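Local structure of thioesterase domain-containing protein (Pseudomonas aeruginosa, 1ZKI) at residues Cys96-Leu101 against Leu108-Glu113. The protein is a hotdog-fold thioesterase that probably hydrolyses acyl-CoA thioesters. Sequence-based numbering, arbitrary orientation.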
ATOM      1  N   CYS A  96       0.871  12.874  -7.345  1.00 11.03           N
ATOM      2  CA  CYS A  96       0.373  11.563  -6.946  1.00 11.07           C
ATOM      3  C   CYS A  96       0.322  10.667  -8.169  1.00 11.33           C
ATOM      4  O   CYS A  96      -0.202  11.063  -9.222  1.00 10.79           O
ATOM      5  CB  CYS A  96      -1.002  11.688  -6.321  1.00 11.23           C
ATOM      6  SG  CYS A  96      -1.680  10.066  -5.813  1.00 13.66           S
ATOM      7  N   VAL A  97       0.893   9.470  -8.041  1.00 11.56           N
ATOM      8  CA  VAL A  97       0.752   8.438  -9.067  1.00 11.50           C
ATOM      9  C   VAL A  97       0.014   7.255  -8.444  1.00 11.99           C
ATOM     10  O   VAL A  97       0.424   6.752  -7.384  1.00 12.05           O
ATOM     11  CB  VAL A  97       2.121   7.986  -9.621  1.00 11.61           C
ATOM     12  CG1 VAL A  97       1.937   6.855 -10.642  1.00 13.16           C
ATOM     13  CG2 VAL A  97       2.850   9.185 -10.241  1.00 12.21           C
ATOM     14  N   ALA A  98      -1.075   6.833  -9.088  1.00 11.58           N
ATOM     15  CA  ALA A  98      -1.862   5.708  -8.615  1.00 12.26           C
ATOM     16  C   ALA A  98      -1.827   4.609  -9.672  1.00 12.89           C
ATOM     17  O   ALA A  98      -1.766   4.892 -10.876  1.00 13.05           O
ATOM     18  CB  ALA A  98      -3.304   6.127  -8.331  1.00 11.93           C
ATOM     19  N   ARG A  99      -1.859   3.360  -9.204  1.00 13.06           N
ATOM     20  CA  ARG A  99      -1.732   2.201 -10.065  1.00 14.70           C
ATOM     21  C   ARG A  99      -2.721   1.131  -9.627  1.00 13.08           C
ATOM     22  O   ARG A  99      -2.717   0.725  -8.459  1.00 12.74           O
ATOM     23  CB  ARG A  99      -0.304   1.662  -9.953  1.00 14.83           C
ATOM     24  CG  ARG A  99       0.034   0.558 -10.927  1.00 19.35           C
ATOM     25  CD  ARG A  99       1.539   0.209 -10.822  1.00 19.76           C
ATOM     26  NE  ARG A  99       2.363   1.402 -11.056  1.00 28.75           N
ATOM     27  CZ  ARG A  99       2.761   1.844 -12.254  1.00 31.47           C
ATOM     28  NH1 ARG A  99       2.439   1.189 -13.371  1.00 32.20           N
ATOM     29  NH2 ARG A  99       3.493   2.954 -12.337  1.00 32.83           N
ATOM     30  N   VAL A 100      -3.559   0.684 -10.552  1.00 11.63           N
ATOM     31  CA  VAL A 100      -4.455  -0.443 -10.296  1.00 11.27           C
ATOM     32  C   VAL A 100      -3.621  -1.729 -10.149  1.00 11.36           C
ATOM     33  O   VAL A 100      -2.842  -2.098 -11.055  1.00 10.41           O
ATOM     34  CB  VAL A 100      -5.470  -0.615 -11.449  1.00 11.81           C
ATOM     35  CG1 VAL A 100      -6.354  -1.815 -11.203  1.00 11.26           C
ATOM     36  CG2 VAL A 100      -6.326   0.675 -11.620  1.00 11.84           C
ATOM     37  N   LEU A 101      -3.783  -2.398  -9.010  1.00 10.57           N
ATOM     38  CA  LEU A 101      -3.060  -3.655  -8.730  1.00 11.23           C
ATOM     39  C   LEU A 101      -3.884  -4.870  -9.128  1.00 11.47           C
ATOM     40  O   LEU A 101      -3.336  -5.942  -9.416  1.00 10.62           O
ATOM     41  CB  LEU A 101      -2.754  -3.768  -7.238  1.00 11.37           C
ATOM     42  CG  LEU A 101      -1.826  -2.685  -6.684  1.00 11.86           C
ATOM     43  CD1 LEU A 101      -1.578  -2.854  -5.192  1.00 14.04           C
ATOM     44  CD2 LEU A 101      -0.522  -2.660  -7.441  1.00 15.29           C
ATOM     45  N   LEU A 108     -11.845  -3.347  -7.538  1.00 15.20           N
ATOM     46  CA  LEU A 108     -10.499  -3.021  -7.958  1.00 14.11           C
ATOM     47  C   LEU A 108      -9.684  -2.655  -6.726  1.00 13.11           C
ATOM     48  O   LEU A 108     -10.194  -2.030  -5.801  1.00 12.64           O
ATOM     49  CB  LEU A 108     -10.473  -1.856  -8.954  1.00 14.24           C
ATOM     50  CG  LEU A 108     -11.320  -1.889 -10.229  1.00 15.11           C
ATOM     51  CD1 LEU A 108     -12.643  -1.156  -9.998  1.00 15.15           C
ATOM     52  CD2 LEU A 108     -10.558  -1.256 -11.376  1.00 15.70           C
ATOM     53  N   VAL A 109      -8.422  -3.066  -6.715  1.00 11.45           N
ATOM     54  CA  VAL A 109      -7.487  -2.650  -5.683  1.00 11.34           C
ATOM     55  C   VAL A 109      -6.470  -1.713  -6.321  1.00 11.45           C
ATOM     56  O   VAL A 109      -5.928  -2.001  -7.413  1.00 11.18           O
ATOM     57  CB  VAL A 109      -6.767  -3.846  -5.059  1.00 11.44           C
ATOM     58  CG1 VAL A 109      -5.858  -3.394  -3.907  1.00 12.50           C
ATOM     59  CG2 VAL A 109      -7.789  -4.880  -4.572  1.00 11.53           C
ATOM     60  N   VAL A 110      -6.197  -0.610  -5.633  1.00 10.81           N
ATOM     61  CA  VAL A 110      -5.338   0.444  -6.181  1.00 11.91           C
ATOM     62  C   VAL A 110      -4.367   0.915  -5.112  1.00 12.17           C
ATOM     63  O   VAL A 110      -4.733   0.952  -3.926  1.00 12.09           O
ATOM     64  CB  VAL A 110      -6.175   1.680  -6.660  1.00 11.29           C
ATOM     65  CG1 VAL A 110      -5.304   2.675  -7.440  1.00 11.38           C
ATOM     66  CG2 VAL A 110      -7.354   1.250  -7.506  1.00 14.87           C
ATOM     67  N   GLU A 111      -3.121   1.207  -5.507  1.00 12.13           N
ATOM     68  CA  GLU A 111      -2.168   1.825  -4.589  1.00 13.53           C
ATOM     69  C   GLU A 111      -1.797   3.188  -5.137  1.00 13.13           C
ATOM     70  O   GLU A 111      -2.019   3.458  -6.325  1.00 12.17           O
ATOM     71  CB  GLU A 111      -0.913   0.962  -4.403  1.00 13.95           C
ATOM     72  CG  GLU A 111      -0.040   0.852  -5.641  1.00 15.82           C
ATOM     73  CD  GLU A 111       1.336   0.192  -5.368  1.00 18.97           C
ATOM     74  OE1 GLU A 111       1.720   0.027  -4.189  1.00 25.65           O
ATOM     75  OE2 GLU A 111       2.029  -0.152  -6.347  1.00 23.56           O
ATOM     76  N   ALA A 112      -1.251   4.051  -4.286  1.00 12.21           N
ATOM     77  CA  ALA A 112      -0.826   5.375  -4.750  1.00 12.74           C
ATOM     78  C   ALA A 112       0.286   5.908  -3.875  1.00 13.12           C
ATOM     79  O   ALA A 112       0.406   5.520  -2.711  1.00 13.87           O
ATOM     80  CB  ALA A 112      -2.003   6.357  -4.797  1.00 12.53           C
ATOM     81  N   GLU A 113       1.132   6.757  -4.450  1.00 13.42           N
ATOM     82  CA  GLU A 113       2.154   7.444  -3.685  1.00 15.20           C
ATOM     83  C   GLU A 113       2.117   8.919  -4.050  1.00 13.71           C
ATOM     84  O   GLU A 113       1.776   9.280  -5.187  1.00 13.55           O
ATOM     85  CB  GLU A 113       3.558   6.863  -3.931  1.00 15.00           C
ATOM     86  CG  GLU A 113       4.024   6.962  -5.353  1.00 19.25           C
ATOM     87  CD  GLU A 113       5.511   6.630  -5.516  1.00 21.56           C
ATOM     88  OE1 GLU A 113       6.073   6.977  -6.577  1.00 30.30           O
ATOM     89  OE2 GLU A 113       6.113   6.056  -4.582  1.00 28.82           O
TER
HETATM   90  O   HOH W   1       3.009   1.978  -7.955  1.00 41.63           O
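Residues Cys96-Leu101 and Leu108-Glu113 pair as the two arms of an antiparallel beta hairpin inside the curved sheet of the hotdog fold, which wraps around helix 51-70. Val97 and Glu113, then Arg99 and Glu111, form hydrogen-bonded pairs, each closed by two backbone bonds; Arg99 N reaches Glu111 O at 2.9 Å. Where the first arm turns a corner, Leu101 N adds a bond to Val109 O (2.7 Å). Between these rungs, Ala98 lies opposite Ala112 and Val100 opposite Val110 as non-hydrogen-bonded pairs. Ala98 CB and Ala112 CB meet at 3.8 Å, and Cys96 SG lies 3.9 Å from Ala112 CB; Cys96, Ala98 and Val110 touch the helix from this apolar face. The opposite face carries Val97, Arg99, Glu111 and Glu113. At the corner, Leu101 crosses Glu111 at about a right angle. Glu111 CG stands between backbone N and carbonyl carbon (chi1 68°), which lays it beside Leu101 CD2 (4.0 Å); the chain is extended from there, and OE1 makes salt bridges with Lys123 of its own chain and Lys123 of the second subunit. Glu111 OE2 accepts from a water at 2.8 Å, which in turn accepts from Arg99 NE in the guanidinium plane at 3.2 Å.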